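Long-range contacts in subclass B3 metallo-beta-lactamase (Sphingobium indicum, PDB 7LUU), which probably hydrolyses beta-lactam antibiotics with a pair of zinc ions, as a subclass B3 metallo-beta-lactamase: residues His195-His200 and Phe222-Asn227; Ile115-Ser120 and Thr141-Arg146; Asp160-Asp165 and Asp232-Thr237. One frame throughout, in Å; residues are numbered along the deposited sequence.

Contact 1: residues His195-His200 and Phe222-Asn227; sequences HATPGH and FASSLN. With ZN (zinc ion), chain B.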
loop_
_atom_site.group_PDB
_atom_site.type_symbol
_atom_site.label_atom_id
_atom_site.label_comp_id
_atom_site.label_asym_id
_atom_site.label_seq_id
_atom_site.Cartn_x
_atom_site.Cartn_y
_atom_site.Cartn_z
ATOM N N HIS A 195 -2.863 -4.706 9.629
ATOM C CA HIS A 195 -4.046 -4.032 10.186
ATOM C C HIS A 195 -5.038 -3.802 9.071
ATOM O O HIS A 195 -4.742 -3.072 8.130
ATOM C CB HIS A 195 -3.707 -2.689 10.832
ATOM C CG HIS A 195 -2.592 -2.767 11.801
ATOM N ND1 HIS A 195 -2.764 -3.055 13.143
ATOM C CD2 HIS A 195 -1.257 -2.625 11.605
ATOM C CE1 HIS A 195 -1.583 -3.037 13.746
ATOM N NE2 HIS A 195 -0.646 -2.785 12.843
ATOM N N ALA A 196 -6.224 -4.369 9.192
ATOM C CA ALA A 196 -7.249 -4.051 8.187
ATOM C C ALA A 196 -7.592 -2.579 8.268
ATOM O O ALA A 196 -8.000 -2.091 9.345
ATOM C CB ALA A 196 -8.512 -4.880 8.436
ATOM N N THR A 197 -7.516 -1.849 7.122
ATOM C CA THR A 197 -7.866 -0.412 7.152
ATOM C C THR A 197 -8.763 -0.141 5.946
ATOM O O THR A 197 -8.359 0.490 4.970
ATOM C CB THR A 197 -6.631 0.505 7.170
ATOM O OG1 THR A 197 -5.693 0.074 6.159
ATOM C CG2 THR A 197 -5.970 0.439 8.552
ATOM N N PRO A 198 -9.965 -0.701 5.955
ATOM C CA PRO A 198 -10.859 -0.610 4.784
ATOM C C PRO A 198 -11.436 0.780 4.605
ATOM O O PRO A 198 -11.415 1.637 5.505
ATOM C CB PRO A 198 -11.978 -1.608 5.111
ATOM C CG PRO A 198 -11.971 -1.604 6.628
ATOM C CD PRO A 198 -10.556 -1.506 7.040
ATOM N N GLY A 199 -11.954 1.006 3.397
ATOM C CA GLY A 199 -12.676 2.223 3.053
ATOM C C GLY A 199 -12.407 2.558 1.598
ATOM O O GLY A 199 -13.288 2.744 0.769
ATOM N N HIS A 200 -11.122 2.728 1.276
ATOM C CA HIS A 200 -10.792 2.964 -0.129
ATOM C C HIS A 200 -11.186 1.754 -0.956
ATOM O O HIS A 200 -11.776 1.884 -2.057
ATOM C CB HIS A 200 -9.288 3.273 -0.198
ATOM C CG HIS A 200 -8.785 3.517 -1.585
ATOM N ND1 HIS A 200 -9.030 4.689 -2.277
ATOM C CD2 HIS A 200 -8.067 2.717 -2.414
ATOM C CE1 HIS A 200 -8.485 4.597 -3.489
ATOM N NE2 HIS A 200 -7.881 3.423 -3.583
ATOM N N PHE A 222 3.227 1.738 7.416
ATOM C CA PHE A 222 3.038 1.944 5.981
ATOM C C PHE A 222 1.545 1.889 5.780
ATOM O O PHE A 222 0.944 0.795 5.858
ATOM C CB PHE A 222 3.782 0.864 5.186
ATOM C CG PHE A 222 3.832 1.148 3.667
ATOM C CD1 PHE A 222 2.660 1.228 2.944
ATOM C CD2 PHE A 222 5.062 1.407 3.014
ATOM C CE1 PHE A 222 2.689 1.435 1.586
ATOM C CE2 PHE A 222 5.098 1.601 1.640
ATOM C CZ PHE A 222 3.919 1.630 0.920
ATOM N N ALA A 223 0.931 3.071 5.610
ATOM C CA ALA A 223 -0.545 3.211 5.620
ATOM C C ALA A 223 -1.106 3.028 4.233
ATOM O O ALA A 223 -0.583 3.589 3.266
ATOM C CB ALA A 223 -0.936 4.622 6.135
ATOM N N SER A 224 -2.149 2.191 4.117
ATOM C CA SER A 224 -2.899 2.186 2.870
ATOM C C SER A 224 -3.575 3.526 2.663
ATOM O O SER A 224 -3.784 4.305 3.616
ATOM C CB SER A 224 -3.988 1.107 2.863
ATOM O OG SER A 224 -5.060 1.517 3.760
ATOM N N SER A 225 -3.813 3.839 1.384
ATOM C CA SER A 225 -4.705 4.957 1.093
ATOM C C SER A 225 -5.977 4.851 1.903
ATOM O O SER A 225 -6.570 3.782 2.014
ATOM C CB SER A 225 -5.028 4.970 -0.382
ATOM O OG SER A 225 -5.949 6.048 -0.658
ATOM N N LEU A 226 -6.420 6.005 2.438
ATOM C CA LEU A 226 -7.750 6.183 3.005
ATOM C C LEU A 226 -8.547 7.192 2.179
ATOM O O LEU A 226 -9.405 7.880 2.721
ATOM C CB LEU A 226 -7.642 6.643 4.472
ATOM C CG LEU A 226 -6.982 5.638 5.457
ATOM C CD1 LEU A 226 -6.819 6.264 6.873
ATOM C CD2 LEU A 226 -7.764 4.304 5.548
ATOM N N ASN A 227 -8.300 7.305 0.862
ATOM C CA ASN A 227 -8.970 8.390 0.118
ATOM C C ASN A 227 -10.343 7.916 -0.336
ATOM O O ASN A 227 -10.446 6.880 -1.003
ATOM C CB ASN A 227 -8.148 8.799 -1.078
ATOM C CG ASN A 227 -6.873 9.392 -0.657
ATOM O OD1 ASN A 227 -6.812 10.075 0.383
ATOM N ND2 ASN A 227 -5.829 9.145 -1.433
HETATM ZN ZN ZN B . -6.696 2.617 -4.988
HETATM O O HOH W 1 -8.831 2.276 2.851
HETATM O O HOH W 2 -5.382 3.567 -6.039
#
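H200 meets the 222-227 segment through one nitrogen of its ring and a zinc ion through the other. ND1 donates to the backbone O of N227 at 2.9 Å, with an N-H...O angle of 172°; the acceptor lies practically in the ring plane, and the donor lies in the carbonyl plane of N227. With NE2 on zinc at 2.0 Å and ND1 on this second-shell carbonyl, the imidazole is held at two points, which sets its rotation; the carbonyl would also be expected to make it a somewhat richer electron donor toward the metal. Having CG anti to the backbone N (chi1 179°) carries the ring across to S225, whose CB packs over one face in a CH-pi contact, 4.3 Å from the ring centroid. The OG of S225 sits over the rim of that same face and accepts from N227 N, forming an ST turn that shapes the loop beneath the histidine. In the alpha-beta/beta-alpha sandwich of metallo-beta-lactamases, such loops at the strand ends carry the metal ligands; here E122 and H124 share the zinc with H200, and a water completes its four ligands. T197 supplies the other end of the contact. A chi1 of 47° tucks its OG1 back over the main chain, on the side of S224, where it lies 2.9 Å from S224 OG in a hydroxyl-hydroxyl hydrogen bond; T206 OG1 is a further partner of the threonine. L226 turns its CB away, yet its CD2 methyl swings back to lie 3.9 Å from T197 O. Between the two ends sits a water that donates to T197 O and S225 O and accepts from H200 N, each at 2.8 Å, stitching the loops together where no backbone-to-backbone hydrogen bond joins the two segments.

Contact 2: residues Ile115-Ser120 and Thr141-Arg146; sequences IKFILS and TVVASR. With SO4 (sulfate ion), chain C.
Strands 115-119 and 141-144 pair in parallel as neighbours within the seven-stranded mixed sheet, F117 beside T141, I118 beside V142 and L119 beside V143. The ladder shows how parallel strands share their bonds: I118 uses both its N and its O, giving to T141 O at 2.9 Å and receiving from V143 N at 2.7 Å. T141 N to K116 O precedes this pair, and S120 N to V143 O follows it. The strand directions differ by 33°, the twist expected of such a sheet.

On the face bearing F117, L119, T141 and V143, the branched V143 touches two larger side chains of the partner strand. Its CG2 meets F117 CD1 at 3.5 Å, while its CB lies 3.6 Å from L119 CD2. The phenyl ring also runs alongside T141, with CD1 3.8 Å from the threonine CB. I118 and V142 occupy the other face and meet more loosely. Past the strands, a water receives from S145 N and donates to S120 O at 2.9 Å, and S145 is the N-cap of the next helix, its OG bonded to G148 N. R146 then turns its guanidinium edge to a sulfate, probably from the crystallisation liquor, NE donating to O4 at 3.1 Å and NH1 to O2.

The connection between the strands is a right-handed beta-alpha-beta crossover that includes helices 125-128 and 131-138. L134 and I131 of the latter pack on I118 and V142, respectively, while strands 87-90 and 176-178 continue the sheet on either side.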
loop_
_atom_site.group_PDB
_atom_site.type_symbol
_atom_site.label_atom_id
_atom_site.label_comp_id
_atom_site.label_asym_id
_atom_site.label_seq_id
_atom_site.Cartn_x
_atom_site.Cartn_y
_atom_site.Cartn_z
ATOM N N ILE A 115 14.314 -11.193 -1.755
ATOM C CA ILE A 115 13.006 -10.700 -1.318
ATOM C C ILE A 115 12.108 -11.916 -1.131
ATOM O O ILE A 115 11.871 -12.693 -2.075
ATOM C CB ILE A 115 12.404 -9.718 -2.349
ATOM C CG1 ILE A 115 13.289 -8.450 -2.415
ATOM C CG2 ILE A 115 10.939 -9.352 -1.930
ATOM C CD1 ILE A 115 13.019 -7.551 -3.634
ATOM N N LYS A 116 11.656 -12.106 0.098
ATOM C CA LYS A 116 10.873 -13.270 0.469
ATOM C C LYS A 116 9.373 -12.991 0.437
ATOM O O LYS A 116 8.583 -13.912 0.243
ATOM C CB LYS A 116 11.252 -13.694 1.899
ATOM C CG LYS A 116 12.737 -14.198 1.952
ATOM C CD LYS A 116 12.954 -15.421 1.026
ATOM C CE LYS A 116 14.444 -16.050 0.800
ATOM N NZ LYS A 116 14.903 -16.231 -0.687
ATOM N N PHE A 117 8.980 -11.762 0.711
ATOM C CA PHE A 117 7.556 -11.409 0.781
ATOM C C PHE A 117 7.357 -10.050 0.141
ATOM O O PHE A 117 8.200 -9.159 0.285
ATOM C CB PHE A 117 7.030 -11.326 2.228
ATOM C CG PHE A 117 7.027 -12.649 2.933
ATOM C CD1 PHE A 117 6.045 -13.590 2.643
ATOM C CD2 PHE A 117 7.993 -12.933 3.859
ATOM C CE1 PHE A 117 6.064 -14.825 3.272
ATOM C CE2 PHE A 117 8.034 -14.168 4.493
ATOM C CZ PHE A 117 7.038 -15.121 4.196
ATOM N N ILE A 118 6.196 -9.869 -0.504
ATOM C CA ILE A 118 5.760 -8.573 -0.996
ATOM C C ILE A 118 4.407 -8.327 -0.333
ATOM O O ILE A 118 3.445 -9.097 -0.547
ATOM C CB ILE A 118 5.648 -8.558 -2.538
ATOM C CG1 ILE A 118 7.017 -8.837 -3.212
ATOM C CG2 ILE A 118 5.087 -7.179 -3.019
ATOM C CD1 ILE A 118 6.792 -9.350 -4.687
ATOM N N LEU A 119 4.330 -7.286 0.510
ATOM C CA LEU A 119 3.061 -6.960 1.194
ATOM C C LEU A 119 2.233 -6.017 0.303
ATOM O O LEU A 119 2.779 -5.158 -0.362
ATOM C CB LEU A 119 3.343 -6.286 2.561
ATOM C CG LEU A 119 4.448 -7.001 3.370
ATOM C CD1 LEU A 119 4.490 -6.272 4.735
ATOM C CD2 LEU A 119 4.254 -8.487 3.582
ATOM N N SER A 120 0.911 -6.180 0.278
ATOM C CA SER A 120 0.045 -5.378 -0.606
ATOM C C SER A 120 -0.954 -4.554 0.215
ATOM O O SER A 120 -1.733 -5.134 0.976
ATOM C CB SER A 120 -0.695 -6.305 -1.581
ATOM O OG SER A 120 -1.680 -5.595 -2.331
ATOM N N THR A 141 6.575 -14.468 -1.964
ATOM C CA THR A 141 5.173 -14.699 -1.701
ATOM C C THR A 141 4.498 -13.358 -1.471
ATOM O O THR A 141 5.042 -12.529 -0.752
ATOM C CB THR A 141 5.013 -15.573 -0.451
ATOM O OG1 THR A 141 5.428 -16.899 -0.842
ATOM C CG2 THR A 141 3.502 -15.675 -0.036
ATOM N N VAL A 142 3.306 -13.167 -2.078
ATOM C CA VAL A 142 2.573 -11.914 -1.937
ATOM C C VAL A 142 1.631 -12.047 -0.774
ATOM O O VAL A 142 0.921 -13.062 -0.657
ATOM C CB VAL A 142 1.805 -11.601 -3.241
ATOM C CG1 VAL A 142 1.048 -10.245 -3.079
ATOM C CG2 VAL A 142 2.800 -11.497 -4.350
ATOM N N VAL A 143 1.560 -11.007 0.048
ATOM C CA VAL A 143 0.824 -11.087 1.315
ATOM C C VAL A 143 -0.227 -10.006 1.323
ATOM O O VAL A 143 0.083 -8.851 1.024
ATOM C CB VAL A 143 1.777 -10.874 2.500
ATOM C CG1 VAL A 143 0.978 -11.047 3.788
ATOM C CG2 VAL A 143 2.984 -11.844 2.466
ATOM N N ALA A 144 -1.483 -10.372 1.659
ATOM C CA ALA A 144 -2.577 -9.393 1.598
ATOM C C ALA A 144 -3.676 -9.793 2.579
ATOM O O ALA A 144 -3.649 -10.871 3.169
ATOM C CB ALA A 144 -3.182 -9.291 0.194
ATOM N N SER A 145 -4.652 -8.923 2.711
ATOM C CA SER A 145 -5.881 -9.286 3.398
ATOM C C SER A 145 -6.688 -10.291 2.596
ATOM O O SER A 145 -6.422 -10.575 1.410
ATOM C CB SER A 145 -6.726 -8.055 3.646
ATOM O OG SER A 145 -7.216 -7.564 2.421
ATOM N N ARG A 146 -7.712 -10.834 3.254
ATOM C CA ARG A 146 -8.604 -11.774 2.567
ATOM C C ARG A 146 -9.233 -11.136 1.314
ATOM O O ARG A 146 -9.150 -11.703 0.213
ATOM C CB ARG A 146 -9.678 -12.300 3.544
ATOM C CG ARG A 146 -10.569 -13.363 2.835
ATOM C CD ARG A 146 -11.680 -13.854 3.757
ATOM N NE ARG A 146 -12.633 -12.768 4.028
ATOM C CZ ARG A 146 -13.697 -12.488 3.264
ATOM N NH1 ARG A 146 -14.462 -11.490 3.598
ATOM N NH2 ARG A 146 -13.969 -13.170 2.152
HETATM S S SO4 C . -12.788 -10.324 6.594
HETATM O O1 SO4 C . -14.180 -10.716 6.781
HETATM O O2 SO4 C . -12.634 -9.767 5.255
HETATM O O3 SO4 C . -12.467 -9.301 7.592
HETATM O O4 SO4 C . -11.915 -11.492 6.708
HETATM O O HOH W 3 -4.504 -6.118 1.204
#

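Contact 3: residues Asp160-Asp165 and Asp232-Thr237; sequences DDPQFD and DRYRFT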
loop_
_atom_site.group_PDB
_atom_site.type_symbol
_atom_site.label_atom_id
_atom_site.label_comp_id
_atom_site.label_asym_id
_atom_site.label_seq_id
_atom_site.Cartn_x
_atom_site.Cartn_y
_atom_site.Cartn_z
ATOM N N ASP A 160 -17.892 -4.658 -5.053
ATOM C CA ASP A 160 -18.142 -3.637 -4.040
ATOM C C ASP A 160 -17.043 -2.594 -3.957
ATOM O O ASP A 160 -17.057 -1.791 -3.040
ATOM C CB ASP A 160 -18.369 -4.244 -2.637
ATOM C CG ASP A 160 -17.174 -5.002 -2.075
ATOM O OD1 ASP A 160 -16.058 -5.071 -2.703
ATOM O OD2 ASP A 160 -17.355 -5.545 -0.950
ATOM N N ASP A 161 -16.091 -2.593 -4.885
ATOM C CA ASP A 161 -15.073 -1.559 -4.907
ATOM C C ASP A 161 -15.718 -0.270 -5.374
ATOM O O ASP A 161 -16.442 -0.294 -6.383
ATOM C CB ASP A 161 -13.984 -2.033 -5.881
ATOM C CG ASP A 161 -12.786 -1.118 -5.974
ATOM O OD1 ASP A 161 -12.875 0.089 -5.789
ATOM O OD2 ASP A 161 -11.722 -1.683 -6.286
ATOM N N PRO A 162 -15.518 0.851 -4.664
ATOM C CA PRO A 162 -16.083 2.137 -5.141
ATOM C C PRO A 162 -15.662 2.479 -6.557
ATOM O O PRO A 162 -16.379 3.204 -7.236
ATOM C CB PRO A 162 -15.524 3.181 -4.143
ATOM C CG PRO A 162 -15.328 2.409 -2.803
ATOM C CD PRO A 162 -14.849 1.003 -3.355
ATOM N N GLN A 163 -14.529 1.945 -7.043
ATOM C CA GLN A 163 -14.051 2.248 -8.387
ATOM C C GLN A 163 -14.362 1.116 -9.371
ATOM O O GLN A 163 -13.822 1.113 -10.472
ATOM C CB GLN A 163 -12.544 2.539 -8.378
ATOM C CG GLN A 163 -12.220 3.809 -7.592
ATOM C CD GLN A 163 -10.770 4.146 -7.591
ATOM O OE1 GLN A 163 -10.114 4.232 -6.514
ATOM N NE2 GLN A 163 -10.244 4.382 -8.772
ATOM N N PHE A 164 -15.284 0.212 -9.023
ATOM C CA PHE A 164 -15.652 -0.887 -9.946
ATOM C C PHE A 164 -15.978 -0.396 -11.367
ATOM O O PHE A 164 -15.522 -0.988 -12.382
ATOM C CB PHE A 164 -16.840 -1.637 -9.336
ATOM C CG PHE A 164 -17.363 -2.715 -10.222
ATOM C CD1 PHE A 164 -16.635 -3.893 -10.392
ATOM C CD2 PHE A 164 -18.605 -2.577 -10.914
ATOM C CE1 PHE A 164 -17.108 -4.902 -11.235
ATOM C CE2 PHE A 164 -19.063 -3.595 -11.749
ATOM C CZ PHE A 164 -18.326 -4.764 -11.893
ATOM N N ASP A 165 -16.739 0.692 -11.487
ATOM C CA ASP A 165 -17.208 1.067 -12.832
ATOM C C ASP A 165 -16.076 1.542 -13.745
ATOM O O ASP A 165 -16.291 1.734 -14.960
ATOM C CB ASP A 165 -18.279 2.173 -12.700
ATOM C CG ASP A 165 -19.605 1.646 -12.248
ATOM O OD1 ASP A 165 -19.754 0.414 -12.098
ATOM O OD2 ASP A 165 -20.522 2.458 -12.005
ATOM N N ASP A 232 -18.156 7.423 -11.028
ATOM C CA ASP A 232 -19.101 8.542 -10.997
ATOM C C ASP A 232 -20.440 8.192 -10.346
ATOM O O ASP A 232 -21.023 9.039 -9.628
ATOM C CB ASP A 232 -19.333 9.060 -12.413
ATOM C CG ASP A 232 -18.171 9.892 -12.923
ATOM O OD1 ASP A 232 -17.302 10.271 -12.097
ATOM O OD2 ASP A 232 -18.122 10.159 -14.150
ATOM N N ARG A 233 -20.983 6.998 -10.624
ATOM C CA ARG A 233 -22.313 6.629 -10.146
ATOM C C ARG A 233 -22.291 5.983 -8.769
ATOM O O ARG A 233 -23.361 5.714 -8.194
ATOM C CB ARG A 233 -22.988 5.658 -11.121
ATOM C CG ARG A 233 -23.308 6.228 -12.515
ATOM C CD ARG A 233 -24.013 5.178 -13.368
ATOM N NE ARG A 233 -23.359 3.876 -13.256
ATOM C CZ ARG A 233 -23.833 2.857 -12.535
ATOM N NH1 ARG A 233 -23.172 1.700 -12.490
ATOM N NH2 ARG A 233 -24.963 3.009 -11.849
ATOM N N TYR A 234 -21.109 5.717 -8.225
ATOM C CA TYR A 234 -21.045 5.093 -6.909
ATOM C C TYR A 234 -21.511 6.064 -5.837
ATOM O O TYR A 234 -21.179 7.253 -5.875
ATOM C CB TYR A 234 -19.625 4.675 -6.581
ATOM C CG TYR A 234 -19.449 3.926 -5.279
ATOM C CD1 TYR A 234 -19.724 2.550 -5.213
ATOM C CD2 TYR A 234 -19.049 4.596 -4.118
ATOM C CE1 TYR A 234 -19.539 1.850 -4.009
ATOM C CE2 TYR A 234 -18.874 3.922 -2.897
ATOM C CZ TYR A 234 -19.118 2.529 -2.873
ATOM O OH TYR A 234 -18.933 1.851 -1.695
ATOM N N ARG A 235 -22.259 5.556 -4.849
ATOM C CA ARG A 235 -22.659 6.417 -3.740
ATOM C C ARG A 235 -22.205 5.796 -2.437
ATOM O O ARG A 235 -22.676 4.714 -2.047
ATOM C CB ARG A 235 -24.168 6.627 -3.693
ATOM C CG ARG A 235 -24.679 7.286 -5.007
ATOM C CD ARG A 235 -24.268 8.793 -5.017
ATOM N NE ARG A 235 -24.789 9.410 -6.235
ATOM C CZ ARG A 235 -24.085 9.514 -7.362
ATOM N NH1 ARG A 235 -22.833 9.025 -7.414
ATOM N NH2 ARG A 235 -24.636 10.085 -8.450
ATOM N N PHE A 236 -21.374 6.534 -1.708
ATOM C CA PHE A 236 -21.012 6.091 -0.355
ATOM C C PHE A 236 -22.174 6.117 0.600
ATOM O O PHE A 236 -22.120 5.423 1.638
ATOM C CB PHE A 236 -19.889 6.992 0.193
ATOM C CG PHE A 236 -18.520 6.739 -0.444
ATOM C CD1 PHE A 236 -18.140 7.478 -1.596
ATOM C CD2 PHE A 236 -17.622 5.844 0.124
ATOM C CE1 PHE A 236 -16.844 7.277 -2.172
ATOM C CE2 PHE A 236 -16.345 5.594 -0.461
ATOM C CZ PHE A 236 -15.967 6.332 -1.582
ATOM N N THR A 237 -23.210 6.933 0.306
ATOM C CA THR A 237 -24.391 7.004 1.159
ATOM C C THR A 237 -25.442 5.930 0.843
ATOM O O THR A 237 -26.479 5.887 1.535
ATOM C CB THR A 237 -25.056 8.400 1.066
ATOM O OG1 THR A 237 -25.351 8.719 -0.293
ATOM C CG2 THR A 237 -24.096 9.449 1.651
HETATM O O HOH W 4 -19.262 -0.871 -1.856
HETATM O O HOH W 5 -19.886 5.238 -12.593
#
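D165 OD2 is gripped by two groups: in one of its two modelled conformers, R233 forms a salt bridge with it through NH1 at 2.8 Å, and a water donates to it at 2.9 Å. The same water accepts from R233 N, giving R233 two routes to the D165 carboxylate, one through its side chain and one through its backbone. The bend of the arginine at chi3 (-45°) folds the guanidinium back toward the aspartate; the planes of the two charged groups lie 21° apart, although the side chains cross at about a right angle. Both residues are solvent-exposed, so the charge pair lies at the protein surface.

Deeper in, P162 and Y234 carry the contact. The tyrosine, with CG anti to its backbone N (chi1 -176°), lays its ring face against the proline: P162 CA stands over the centre in a CH-pi contact, 3.6 Å from the centroid and almost straight above the ring. P162 CB reaches the CE2 side of the ring at 3.7 Å. At the phenol end, Y234 OH and D160 O share a second water, at 2.7 Å from each, while S241 OG makes a weak hydrogen bond to the hydroxyl. F236 CE2 comes within 4.1 Å of P162 CG, and the phenylalanine's own ring face receives Y234 CE2, an edge-to-face arrangement within the loop.

D161 begins a type I turn to F164 and an Asx turn through OD1, which accepts from Q163 N at 2.8 Å; its OD2 bonds to H124, a zinc ligand, so the segment also forms part of the second shell of the metal site. The two loops meet beside helix 242-257, where I244 packs against P162, Y234 and F236, while R297 and L298 of helix 282-300 border F236.

The three contacts illustrate how a two-sheet enzyme builds a metal site from loops at the ends of its strands. Contact 2 belongs to the seven-stranded sheet and closes before contact 1 opens at the strand ends of the six-stranded sheet; their centres are 16 Å apart and they do not touch. Contact 1 is nested inside the loop closed by contact 3, whose centre lies 17 Å away, and these two do meet: H200 O packs on P162 CD. The centres of contacts 2 and 3 are 26 Å apart. Strand 115-119 leads toward E122 and H124, contact 1 supplies H200, and contact 3 brings D161 to H124, so distant chain segments supply the ligands of one zinc ion and part of its second shell.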